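Local coordinates for ornithine carbamoyltransferase (Gloeobacter violaceus, PDB 3GD5), which probably catalyses the reversible transfer of the carbamoyl group from carbamoyl phosphate to ornithine, giving citrulline for arginine biosynthesis, at residues Arg42-His47 with Tyr71-Gln76; His47-Gly52 with Tyr103-Ala108; Lys159-Gly164 with Phe220-Gly225; Val186-Gly191 with Val213-Asp218. One frame throughout, in Å; residues are numbered along the deposited sequence.

Contact 1: residues Arg42-His47 with Tyr71-Gln76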
loop_
_atom_site.group_PDB
_atom_site.type_symbol
_atom_site.label_atom_id
_atom_site.label_comp_id
_atom_site.label_asym_id
_atom_site.label_seq_id
_atom_site.Cartn_x
_atom_site.Cartn_y
_atom_site.Cartn_z
ATOM N N ARG A 42 43.510 -7.613 -23.361
ATOM C CA ARG A 42 42.828 -8.893 -23.476
ATOM C C ARG A 42 41.417 -8.599 -23.970
ATOM O O ARG A 42 40.939 -7.471 -23.859
ATOM C CB ARG A 42 42.778 -9.562 -22.102
ATOM C CG ARG A 42 42.411 -11.032 -22.104
ATOM C CD ARG A 42 43.548 -11.900 -22.626
ATOM N NE ARG A 42 43.270 -13.328 -22.447
ATOM C CZ ARG A 42 43.365 -13.980 -21.288
ATOM N NH1 ARG A 42 43.739 -13.341 -20.185
ATOM N NH2 ARG A 42 43.077 -15.276 -21.229
ATOM N N VAL A 43 40.756 -9.608 -24.526
ATOM C CA VAL A 43 39.398 -9.434 -25.022
ATOM C C VAL A 43 38.594 -10.710 -24.842
ATOM O O VAL A 43 38.977 -11.762 -25.340
ATOM C CB VAL A 43 39.384 -9.049 -26.513
ATOM C CG1 VAL A 43 37.952 -9.012 -27.028
ATOM C CG2 VAL A 43 40.031 -7.694 -26.702
ATOM N N ALA A 44 37.487 -10.609 -24.109
ATOM C CA ALA A 44 36.609 -11.748 -23.868
ATOM C C ALA A 44 35.309 -11.527 -24.638
ATOM O O ALA A 44 35.078 -10.451 -25.195
ATOM C CB ALA A 44 36.320 -11.888 -22.384
ATOM N N ASN A 45 34.454 -12.539 -24.665
ATOM C CA ASN A 45 33.199 -12.419 -25.387
ATOM C C ASN A 45 32.207 -13.490 -24.982
ATOM O O ASN A 45 32.525 -14.677 -25.014
ATOM C CB ASN A 45 33.468 -12.500 -26.886
ATOM C CG ASN A 45 32.214 -12.686 -27.691
ATOM O OD1 ASN A 45 31.629 -13.767 -27.710
ATOM N ND2 ASN A 45 31.782 -11.626 -28.356
ATOM N N LEU A 46 31.005 -13.066 -24.605
ATOM C CA LEU A 46 29.951 -13.990 -24.193
ATOM C C LEU A 46 28.769 -13.887 -25.139
ATOM O O LEU A 46 27.617 -14.031 -24.728
ATOM C CB LEU A 46 29.492 -13.681 -22.764
ATOM C CG LEU A 46 30.540 -13.838 -21.661
ATOM C CD1 LEU A 46 29.913 -13.541 -20.297
ATOM C CD2 LEU A 46 31.087 -15.257 -21.691
ATOM N N HIS A 47 29.065 -13.628 -26.407
ATOM C CA HIS A 47 28.034 -13.515 -27.427
ATOM C C HIS A 47 27.166 -14.767 -27.448
ATOM O O HIS A 47 27.668 -15.887 -27.362
ATOM C CB HIS A 47 28.668 -13.302 -28.802
ATOM C CG HIS A 47 27.672 -13.217 -29.917
ATOM N ND1 HIS A 47 27.034 -14.327 -30.431
ATOM C CD2 HIS A 47 27.192 -12.154 -30.603
ATOM C CE1 HIS A 47 26.203 -13.949 -31.389
ATOM N NE2 HIS A 47 26.280 -12.636 -31.512
ATOM N N TYR A 71 27.137 -6.400 -21.180
ATOM C CA TYR A 71 27.007 -5.776 -22.496
ATOM C C TYR A 71 28.375 -5.588 -23.164
ATOM O O TYR A 71 28.505 -5.731 -24.377
ATOM C CB TYR A 71 26.319 -4.416 -22.404
ATOM C CG TYR A 71 24.828 -4.463 -22.173
ATOM C CD1 TYR A 71 24.097 -5.641 -22.364
ATOM C CD2 TYR A 71 24.142 -3.317 -21.777
ATOM C CE1 TYR A 71 22.713 -5.667 -22.162
ATOM C CE2 TYR A 71 22.771 -3.329 -21.575
ATOM C CZ TYR A 71 22.064 -4.496 -21.767
ATOM O OH TYR A 71 20.703 -4.480 -21.571
ATOM N N GLN A 72 29.393 -5.266 -22.376
ATOM C CA GLN A 72 30.717 -5.064 -22.946
ATOM C C GLN A 72 31.364 -6.377 -23.359
ATOM O O GLN A 72 32.335 -6.378 -24.109
ATOM C CB GLN A 72 31.614 -4.297 -21.973
ATOM C CG GLN A 72 31.203 -2.840 -21.858
ATOM C CD GLN A 72 32.195 -1.988 -21.100
ATOM O OE1 GLN A 72 32.073 -0.764 -21.066
ATOM N NE2 GLN A 72 33.179 -2.625 -20.491
ATOM N N LEU A 73 30.818 -7.486 -22.866
ATOM C CA LEU A 73 31.312 -8.808 -23.213
ATOM C C LEU A 73 30.521 -9.329 -24.412
ATOM O O LEU A 73 30.785 -10.420 -24.918
ATOM C CB LEU A 73 31.167 -9.766 -22.026
ATOM C CG LEU A 73 32.135 -9.498 -20.864
ATOM C CD1 LEU A 73 31.837 -10.435 -19.700
ATOM C CD2 LEU A 73 33.573 -9.699 -21.340
ATOM N N GLY A 74 29.542 -8.545 -24.858
ATOM C CA GLY A 74 28.737 -8.930 -26.006
ATOM C C GLY A 74 27.557 -9.850 -25.717
ATOM O O GLY A 74 26.995 -10.459 -26.633
ATOM N N GLY A 75 27.172 -9.963 -24.451
ATOM C CA GLY A 75 26.048 -10.821 -24.128
ATOM C C GLY A 75 24.803 -10.016 -23.806
ATOM O O GLY A 75 24.818 -8.773 -23.852
ATOM N N GLN A 76 23.719 -10.715 -23.494
ATOM C CA GLN A 76 22.475 -10.050 -23.129
ATOM C C GLN A 76 22.220 -10.214 -21.635
ATOM O O GLN A 76 22.851 -11.046 -20.979
ATOM C CB GLN A 76 21.295 -10.605 -23.936
ATOM C CG GLN A 76 20.924 -9.734 -25.138
ATOM C CD GLN A 76 20.655 -8.278 -24.743
ATOM O OE1 GLN A 76 20.135 -7.990 -23.652
ATOM N NE2 GLN A 76 20.996 -7.358 -25.633
#

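Contact 2: residues His47-Gly52 with Tyr103-Ala108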
loop_
_atom_site.group_PDB
_atom_site.type_symbol
_atom_site.label_atom_id
_atom_site.label_comp_id
_atom_site.label_asym_id
_atom_site.label_seq_id
_atom_site.Cartn_x
_atom_site.Cartn_y
_atom_site.Cartn_z
ATOM N N HIS A 47 29.065 -13.628 -26.407
ATOM C CA HIS A 47 28.034 -13.515 -27.427
ATOM C C HIS A 47 27.166 -14.767 -27.448
ATOM O O HIS A 47 27.668 -15.887 -27.362
ATOM C CB HIS A 47 28.668 -13.302 -28.802
ATOM C CG HIS A 47 27.672 -13.217 -29.917
ATOM N ND1 HIS A 47 27.034 -14.327 -30.431
ATOM C CD2 HIS A 47 27.192 -12.154 -30.603
ATOM C CE1 HIS A 47 26.203 -13.949 -31.389
ATOM N NE2 HIS A 47 26.280 -12.636 -31.512
ATOM N N GLY A 48 25.856 -14.566 -27.549
ATOM C CA GLY A 48 24.937 -15.685 -27.573
ATOM C C GLY A 48 24.499 -16.111 -26.191
ATOM O O GLY A 48 23.650 -16.989 -26.056
ATOM N N LYS A 49 25.068 -15.497 -25.156
ATOM C CA LYS A 49 24.696 -15.854 -23.788
ATOM C C LYS A 49 23.878 -14.779 -23.074
ATOM O O LYS A 49 23.981 -13.584 -23.370
ATOM C CB LYS A 49 25.945 -16.193 -22.976
ATOM C CG LYS A 49 26.682 -17.406 -23.508
ATOM C CD LYS A 49 28.063 -17.531 -22.891
ATOM C CE LYS A 49 28.913 -18.539 -23.652
ATOM N NZ LYS A 49 28.275 -19.883 -23.672
ATOM N N VAL A 50 23.062 -15.225 -22.127
ATOM C CA VAL A 50 22.204 -14.325 -21.368
ATOM C C VAL A 50 22.446 -14.488 -19.880
ATOM O O VAL A 50 22.475 -15.602 -19.353
ATOM C CB VAL A 50 20.702 -14.602 -21.653
ATOM C CG1 VAL A 50 19.820 -13.623 -20.862
ATOM C CG2 VAL A 50 20.430 -14.507 -23.162
ATOM N N LEU A 51 22.604 -13.359 -19.207
ATOM C CA LEU A 51 22.826 -13.347 -17.774
ATOM C C LEU A 51 21.524 -12.888 -17.129
ATOM O O LEU A 51 20.941 -11.874 -17.529
ATOM C CB LEU A 51 23.936 -12.359 -17.447
ATOM C CG LEU A 51 24.605 -12.276 -16.075
ATOM C CD1 LEU A 51 24.645 -10.818 -15.711
ATOM C CD2 LEU A 51 23.898 -13.087 -15.011
ATOM N N GLY A 52 21.059 -13.639 -16.141
ATOM C CA GLY A 52 19.840 -13.267 -15.458
ATOM C C GLY A 52 20.206 -12.642 -14.130
ATOM O O GLY A 52 21.141 -13.101 -13.461
ATOM N N TYR A 103 16.660 -21.367 -19.479
ATOM C CA TYR A 103 16.555 -20.181 -20.328
ATOM C C TYR A 103 17.815 -19.323 -20.439
ATOM O O TYR A 103 18.183 -18.899 -21.535
ATOM C CB TYR A 103 15.406 -19.271 -19.863
ATOM C CG TYR A 103 14.033 -19.908 -19.780
ATOM C CD1 TYR A 103 13.581 -20.807 -20.758
ATOM C CD2 TYR A 103 13.161 -19.571 -18.744
ATOM C CE1 TYR A 103 12.281 -21.350 -20.701
ATOM C CE2 TYR A 103 11.872 -20.104 -18.674
ATOM C CZ TYR A 103 11.433 -20.989 -19.653
ATOM O OH TYR A 103 10.140 -21.477 -19.581
ATOM N N VAL A 104 18.460 -19.040 -19.312
ATOM C CA VAL A 104 19.656 -18.211 -19.322
ATOM C C VAL A 104 20.941 -19.016 -19.104
ATOM O O VAL A 104 20.899 -20.213 -18.836
ATOM C CB VAL A 104 19.560 -17.077 -18.255
ATOM C CG1 VAL A 104 18.329 -16.217 -18.521
ATOM C CG2 VAL A 104 19.495 -17.659 -16.867
ATOM N N ASP A 105 22.081 -18.342 -19.194
ATOM C CA ASP A 105 23.378 -19.000 -19.046
ATOM C C ASP A 105 24.138 -18.647 -17.776
ATOM O O ASP A 105 25.239 -19.143 -17.544
ATOM C CB ASP A 105 24.226 -18.651 -20.253
ATOM C CG ASP A 105 23.474 -18.844 -21.541
ATOM O OD1 ASP A 105 23.343 -20.002 -21.975
ATOM O OD2 ASP A 105 22.988 -17.843 -22.106
ATOM N N GLY A 106 23.553 -17.791 -16.950
ATOM C CA GLY A 106 24.215 -17.405 -15.722
ATOM C C GLY A 106 23.300 -16.588 -14.841
ATOM O O GLY A 106 22.374 -15.943 -15.330
ATOM N N LEU A 107 23.552 -16.618 -13.538
ATOM C CA LEU A 107 22.730 -15.873 -12.605
ATOM C C LEU A 107 23.556 -15.066 -11.619
ATOM O O LEU A 107 24.430 -15.598 -10.938
ATOM C CB LEU A 107 21.811 -16.819 -11.824
ATOM C CG LEU A 107 20.785 -17.628 -12.623
ATOM C CD1 LEU A 107 20.072 -18.600 -11.686
ATOM C CD2 LEU A 107 19.788 -16.687 -13.294
ATOM N N ALA A 108 23.286 -13.772 -11.571
ATOM C CA ALA A 108 23.938 -12.881 -10.632
ATOM C C ALA A 108 22.785 -12.638 -9.670
ATOM O O ALA A 108 21.764 -12.057 -10.065
ATOM C CB ALA A 108 24.341 -11.595 -11.316
#

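Contact 3: residues Lys159-Gly164 with Phe220-Gly225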
loop_
_atom_site.group_PDB
_atom_site.type_symbol
_atom_site.label_atom_id
_atom_site.label_comp_id
_atom_site.label_asym_id
_atom_site.label_seq_id
_atom_site.Cartn_x
_atom_site.Cartn_y
_atom_site.Cartn_z
ATOM N N LYS A 159 48.683 -2.618 4.079
ATOM C CA LYS A 159 47.793 -2.784 5.214
ATOM C C LYS A 159 46.471 -2.043 4.964
ATOM O O LYS A 159 46.457 -0.859 4.602
ATOM C CB LYS A 159 48.436 -2.267 6.503
ATOM C CG LYS A 159 47.567 -2.514 7.736
ATOM C CD LYS A 159 47.958 -1.634 8.914
ATOM C CE LYS A 159 47.108 -1.947 10.137
ATOM N NZ LYS A 159 47.412 -1.073 11.311
ATOM N N LEU A 160 45.367 -2.762 5.160
ATOM C CA LEU A 160 44.009 -2.234 4.981
ATOM C C LEU A 160 43.334 -2.155 6.357
ATOM O O LEU A 160 43.341 -3.118 7.128
ATOM C CB LEU A 160 43.218 -3.176 4.050
ATOM C CG LEU A 160 41.739 -3.047 3.626
ATOM C CD1 LEU A 160 40.868 -2.773 4.834
ATOM C CD2 LEU A 160 41.569 -1.960 2.584
ATOM N N ALA A 161 42.771 -0.997 6.675
ATOM C CA ALA A 161 42.071 -0.820 7.940
ATOM C C ALA A 161 40.603 -0.527 7.647
ATOM O O ALA A 161 40.281 0.406 6.913
ATOM C CB ALA A 161 42.679 0.320 8.728
ATOM N N TYR A 162 39.719 -1.343 8.208
ATOM C CA TYR A 162 38.282 -1.171 8.021
ATOM C C TYR A 162 37.671 -0.705 9.331
ATOM O O TYR A 162 37.955 -1.262 10.390
ATOM C CB TYR A 162 37.632 -2.490 7.600
ATOM C CG TYR A 162 36.123 -2.420 7.512
ATOM C CD1 TYR A 162 35.485 -2.186 6.297
ATOM C CD2 TYR A 162 35.335 -2.569 8.652
ATOM C CE1 TYR A 162 34.094 -2.105 6.215
ATOM C CE2 TYR A 162 33.945 -2.490 8.585
ATOM C CZ TYR A 162 33.331 -2.262 7.365
ATOM O OH TYR A 162 31.958 -2.224 7.296
ATOM N N VAL A 163 36.833 0.324 9.263
ATOM C CA VAL A 163 36.190 0.846 10.464
ATOM C C VAL A 163 34.697 0.972 10.226
ATOM O O VAL A 163 34.265 1.491 9.197
ATOM C CB VAL A 163 36.768 2.235 10.871
ATOM C CG1 VAL A 163 38.281 2.138 11.030
ATOM C CG2 VAL A 163 36.405 3.293 9.830
ATOM N N GLY A 164 33.919 0.486 11.186
ATOM C CA GLY A 164 32.477 0.536 11.079
ATOM C C GLY A 164 31.848 -0.754 11.564
ATOM O O GLY A 164 32.250 -1.311 12.589
ATOM N N PHE A 220 41.472 4.089 15.757
ATOM C CA PHE A 220 42.716 4.836 15.629
ATOM C C PHE A 220 43.899 3.887 15.712
ATOM O O PHE A 220 44.995 4.203 15.260
ATOM C CB PHE A 220 42.821 5.909 16.710
ATOM C CG PHE A 220 41.983 7.117 16.430
ATOM C CD1 PHE A 220 40.697 7.227 16.946
ATOM C CD2 PHE A 220 42.464 8.127 15.599
ATOM C CE1 PHE A 220 39.898 8.324 16.641
ATOM C CE2 PHE A 220 41.674 9.228 15.285
ATOM C CZ PHE A 220 40.385 9.328 15.809
ATOM N N GLU A 221 43.660 2.714 16.288
ATOM C CA GLU A 221 44.688 1.695 16.421
ATOM C C GLU A 221 44.833 1.008 15.069
ATOM O O GLU A 221 45.932 0.890 14.525
ATOM C CB GLU A 221 44.267 0.667 17.473
ATOM C CG GLU A 221 45.349 -0.330 17.835
ATOM C CD GLU A 221 46.541 0.335 18.510
ATOM O OE1 GLU A 221 46.363 0.924 19.606
ATOM O OE2 GLU A 221 47.654 0.271 17.939
ATOM N N ALA A 222 43.699 0.575 14.528
ATOM C CA ALA A 222 43.657 -0.113 13.244
ATOM C C ALA A 222 44.209 0.734 12.099
ATOM O O ALA A 222 44.905 0.223 11.215
ATOM C CB ALA A 222 42.219 -0.532 12.937
ATOM N N ALA A 223 43.900 2.027 12.126
ATOM C CA ALA A 223 44.328 2.948 11.083
ATOM C C ALA A 223 45.818 3.279 11.084
ATOM O O ALA A 223 46.370 3.665 10.048
ATOM C CB ALA A 223 43.512 4.241 11.171
ATOM N N ARG A 224 46.476 3.135 12.229
ATOM C CA ARG A 224 47.893 3.461 12.287
ATOM C C ARG A 224 48.693 2.640 11.277
ATOM O O ARG A 224 48.668 1.404 11.299
ATOM C CB ARG A 224 48.445 3.251 13.701
ATOM C CG ARG A 224 49.821 3.893 13.905
ATOM C CD ARG A 224 50.181 4.125 15.378
ATOM N NE ARG A 224 50.520 2.898 16.099
ATOM C CZ ARG A 224 49.631 2.052 16.616
ATOM N NH1 ARG A 224 48.329 2.291 16.498
ATOM N NH2 ARG A 224 50.047 0.966 17.261
ATOM N N GLY A 225 49.379 3.340 10.376
ATOM C CA GLY A 225 50.186 2.673 9.369
ATOM C C GLY A 225 49.436 2.042 8.206
ATOM O O GLY A 225 50.030 1.320 7.402
#

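Contact 4: residues Val186-Gly191 with Val213-Asp218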
loop_
_atom_site.group_PDB
_atom_site.type_symbol
_atom_site.label_atom_id
_atom_site.label_comp_id
_atom_site.label_asym_id
_atom_site.label_seq_id
_atom_site.Cartn_x
_atom_site.Cartn_y
_atom_site.Cartn_z
ATOM N N VAL A 186 40.362 -4.803 11.360
ATOM C CA VAL A 186 38.959 -4.432 11.335
ATOM C C VAL A 186 38.509 -3.943 12.696
ATOM O O VAL A 186 38.501 -4.697 13.669
ATOM C CB VAL A 186 38.078 -5.620 10.899
ATOM C CG1 VAL A 186 38.428 -6.847 11.719
ATOM C CG2 VAL A 186 36.602 -5.273 11.074
ATOM N N ALA A 187 38.133 -2.670 12.751
ATOM C CA ALA A 187 37.675 -2.051 13.983
ATOM C C ALA A 187 36.161 -1.840 13.961
ATOM O O ALA A 187 35.618 -1.205 13.050
ATOM C CB ALA A 187 38.395 -0.711 14.190
ATOM N N THR A 188 35.483 -2.374 14.972
ATOM C CA THR A 188 34.031 -2.253 15.073
ATOM C C THR A 188 33.615 -2.117 16.523
ATOM O O THR A 188 34.405 -2.373 17.434
ATOM C CB THR A 188 33.316 -3.514 14.567
ATOM O OG1 THR A 188 33.329 -4.509 15.602
ATOM C CG2 THR A 188 34.004 -4.067 13.335
ATOM N N PRO A 189 32.365 -1.698 16.761
ATOM C CA PRO A 189 31.930 -1.577 18.152
ATOM C C PRO A 189 31.859 -3.009 18.692
ATOM O O PRO A 189 31.913 -3.972 17.920
ATOM C CB PRO A 189 30.552 -0.925 18.030
ATOM C CG PRO A 189 30.689 -0.092 16.797
ATOM C CD PRO A 189 31.418 -1.029 15.855
ATOM N N GLU A 190 31.731 -3.139 20.007
ATOM C CA GLU A 190 31.685 -4.437 20.670
ATOM C C GLU A 190 30.724 -5.490 20.109
ATOM O O GLU A 190 31.133 -6.623 19.843
ATOM C CB GLU A 190 31.395 -4.236 22.157
ATOM C CG GLU A 190 31.387 -5.508 22.968
ATOM C CD GLU A 190 31.321 -5.222 24.451
ATOM O OE1 GLU A 190 32.258 -4.572 24.964
ATOM O OE2 GLU A 190 30.335 -5.638 25.104
ATOM N N GLY A 191 29.456 -5.140 19.934
ATOM C CA GLY A 191 28.517 -6.130 19.428
ATOM C C GLY A 191 28.352 -6.215 17.918
ATOM O O GLY A 191 27.473 -6.923 17.419
ATOM N N VAL A 213 45.968 -10.520 10.505
ATOM C CA VAL A 213 44.556 -10.193 10.634
ATOM C C VAL A 213 44.236 -9.783 12.063
ATOM O O VAL A 213 44.576 -10.490 13.010
ATOM C CB VAL A 213 43.677 -11.409 10.263
ATOM C CG1 VAL A 213 42.212 -11.115 10.574
ATOM C CG2 VAL A 213 43.859 -11.747 8.791
ATOM N N GLN A 214 43.565 -8.646 12.213
ATOM C CA GLN A 214 43.216 -8.147 13.533
ATOM C C GLN A 214 41.790 -7.626 13.658
ATOM O O GLN A 214 41.342 -6.805 12.853
ATOM C CB GLN A 214 44.165 -7.020 13.926
ATOM C CG GLN A 214 45.605 -7.431 14.087
ATOM C CD GLN A 214 46.507 -6.228 14.219
ATOM O OE1 GLN A 214 46.792 -5.541 13.232
ATOM N NE2 GLN A 214 46.949 -5.950 15.446
ATOM N N ILE A 215 41.086 -8.108 14.676
ATOM C CA ILE A 215 39.729 -7.664 14.949
ATOM C C ILE A 215 39.855 -6.812 16.203
ATOM O O ILE A 215 39.989 -7.321 17.312
ATOM C CB ILE A 215 38.764 -8.855 15.180
ATOM C CG1 ILE A 215 37.440 -8.356 15.768
ATOM C CG2 ILE A 215 39.400 -9.871 16.110
ATOM C CD1 ILE A 215 36.803 -7.197 15.011
ATOM N N LEU A 216 39.826 -5.501 16.005
ATOM C CA LEU A 216 39.988 -4.555 17.093
ATOM C C LEU A 216 38.738 -3.756 17.420
ATOM O O LEU A 216 37.730 -3.810 16.715
ATOM C CB LEU A 216 41.115 -3.578 16.752
ATOM C CG LEU A 216 42.378 -4.164 16.114
ATOM C CD1 LEU A 216 43.367 -3.045 15.840
ATOM C CD2 LEU A 216 42.993 -5.209 17.032
ATOM N N ARG A 217 38.829 -2.996 18.501
ATOM C CA ARG A 217 37.734 -2.162 18.945
ATOM C C ARG A 217 38.060 -0.709 18.607
ATOM O O ARG A 217 37.178 0.050 18.205
ATOM C CB ARG A 217 37.541 -2.333 20.451
ATOM C CG ARG A 217 36.280 -1.708 21.009
ATOM C CD ARG A 217 35.016 -2.387 20.483
ATOM N NE ARG A 217 34.939 -3.805 20.829
ATOM C CZ ARG A 217 35.335 -4.795 20.034
ATOM N NH1 ARG A 217 35.228 -6.056 20.435
ATOM N NH2 ARG A 217 35.830 -4.528 18.834
ATOM N N ASP A 218 39.330 -0.332 18.748
ATOM C CA ASP A 218 39.766 1.039 18.466
ATOM C C ASP A 218 40.139 1.278 17.013
ATOM O O ASP A 218 41.024 0.616 16.470
ATOM C CB ASP A 218 40.956 1.428 19.352
ATOM C CG ASP A 218 41.578 2.765 18.945
ATOM O OD1 ASP A 218 40.839 3.760 18.790
ATOM O OD2 ASP A 218 42.814 2.822 18.784
#

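Contact 1: residues Arg42-His47 with Tyr71-Gln76
A loop packs against a helix end here: A44, L46 and H47, in the link from helix 24-39 to strand 50-55, run past L73 to G75, where helix 60-72 of the carbamoyl phosphate-binding domain has just ended. One backbone hydrogen bond joins the two, L46 N to L73 O at 2.7 Å, nearly straight at 165°. The same carbonyl oxygen meets N45 CA at 3.2 Å in a CA-H...O contact, and H47 CA makes another to G74 O. G74 leaves the helix with positive phi in a Schellman motif, where a side chain would be jammed against the preceding carbonyl and lie tight against N45 ND2. L46 and L73 lie side by side, pointing the same way, with their CD1 methyls 3.7 Å apart. With CG anti to the carbonyl carbon (chi1 -71°), L73 lies alongside L46 and turns its CD2 branch to A44 CB, 3.7 Å away. On the other side of the loop, N45 OD1 accepts H47 N at 2.9 Å in an Asx turn, the donor standing well above the amide's carbonyl plane. Helix 293-312 covers the apolar side, with L308 touching both leucines and A309 meeting A44, while Q76 begins strand 76-79 next to strand 50-55.

Contact 2: residues His47-Gly52 with Tyr103-Ala108
V50 and D105 open a parallel pairing that becomes regular and buried toward G52 and A108. The tightly packed end is nearly all backbone: G52 N donates to G106 O at 2.8 Å, almost perfectly straight at 178°, and A108 N donates to G52 O at 2.9 Å. G52 leaves room for L107, whose CD2 lies 4.0 Å from G52 CA. On the opposite face L51 has CG anti to its backbone N (chi1 -168°), and its CD2 leans over the neighbouring strand to 3.3 Å from G106 O and also touches A108 CB. V50 and V104 cross at about a right angle, meeting through their CG1 methyls. Toward G48 and K49 the pairing gives way to loop, more open to solvent. There D105 engages V50 twice: its own N donates to V50 O, and its OD2, through the anti lone pair, accepts V50 N at 2.6 Å. K49 lays CB and CG across the carboxylate, but its NZ stays 5.2 Å from D105 OD1, too far for a salt bridge. A leucine in place of D105 would probably leave V50 N without its acceptor, with only the backbone bond to V50 O left here. Just ahead of the regular pairing, then, a carboxylate oxygen takes the N-H that a strand carbonyl would otherwise accept, and side chain and backbone of D105 hold the same residue beside the partly exposed K49.

Contact 3: residues Lys159-Gly164 with Phe220-Gly225
The flat groups met by K159 are two peptide carbonyls: its NZ stands above the carbonyl plane of A222, 41° out of it and 2.8 Å from A222 O, and is tilted less from the plane of the R224 carbonyl, 2.8 Å from R224 O. Beside them, the R224 guanidinium grips E221 in an end-on salt bridge. NH1 and NH2 both bond to E221 OE2, each at 2.6 Å and within 4° of the guanidinium plane; NH2 meets OE2 nearly along its C-O bond, NH1 from above the carboxylate plane. E221 CA also lies in plane at the guanidinium edge. K159 gets its ammonium there by staying straight, CG anti to the backbone N (chi1 -176°) and the chain extended beyond. Strand 159-163 is the central strand of the parallel, Rossmann-like sheet of the ornithine-binding domain, and helix 219-223 packs over it with its C-terminal end turned to the lysine, where helix and carbonyls would favour a positive charge. A methionine in place of K159 would probably leave both carbonyl oxygens without this donor. Further along the strand, A161 CB presses on A222 O at 3.3 Å and faces A222 CB at 4.3 Å. A222 also touches A185 and A187 of strand 183-187, and L229 of strand 228-231 meets A161 and A223.

Contact 4: residues Val186-Gly191 with Val213-Asp218
V186 and A187 pair in parallel with I215 and L216, and the hydrogen bonds alternate along the two strands. V186 N donates to Q214 O at 2.7 Å, nearly along the C=O axis; L216 N returns to V186 O; and T188 N reaches L216 O over a longer 3.2 Å as the strands part. A187 CA adds a CA-H...O contact to L216 O. On one face, V186 CG1 sits between its backbone N and carbonyl carbon (chi1 50°), packed 3.1 Å from Q214 O, and touches I215 CD1, which curls back to 3.3 Å from V186 O. A187 CB, on the other face, lies against D218 O. R217 leads away from the strand pair, then bends at chi2 and chi3 (66° and 61°) so that its end returns: NH2 makes a weak hydrogen bond to T188 O at 2.9 Å, while E190 CA and P189 C lie over one face of the guanidinium, with E190 CA 3.3 Å from NE. D218, the N-cap of helix 219-223, directs OD1 to F220 N. Strands 183-187 and 213-216, joined through helix 196-209, form a beta-alpha-beta crossover at the edge of this chain's Rossmann-like sheet, with T188 about 10 Å from D232, probably an ornithine-binding residue, between side chains.

How the contacts relate
The four contacts form two pairs, one in each domain and on opposite sides of the chain's centre. Contacts 1 and 2 share H47 and adjoin through Q76, whose N and O probably bond to K49 O and L51 N, so the loop-to-helix-end packing leads directly into the carbamoyl phosphate-binding sheet. Contacts 3 and 4 meet in the ornithine-binding sheet, where strands 159-163 and 183-187 are neighbours. Contact 2 is the buried core pairing; the other three are partly buried. Contact 1 combines leucine packing with a single backbone hydrogen bond. Contacts 2 and 4 rest on parallel backbone bonds, a carboxylate accepting a backbone N-H in the first, an arginine reaching a carbonyl only weakly in the second; in contact 3 a lysine satisfies carbonyls.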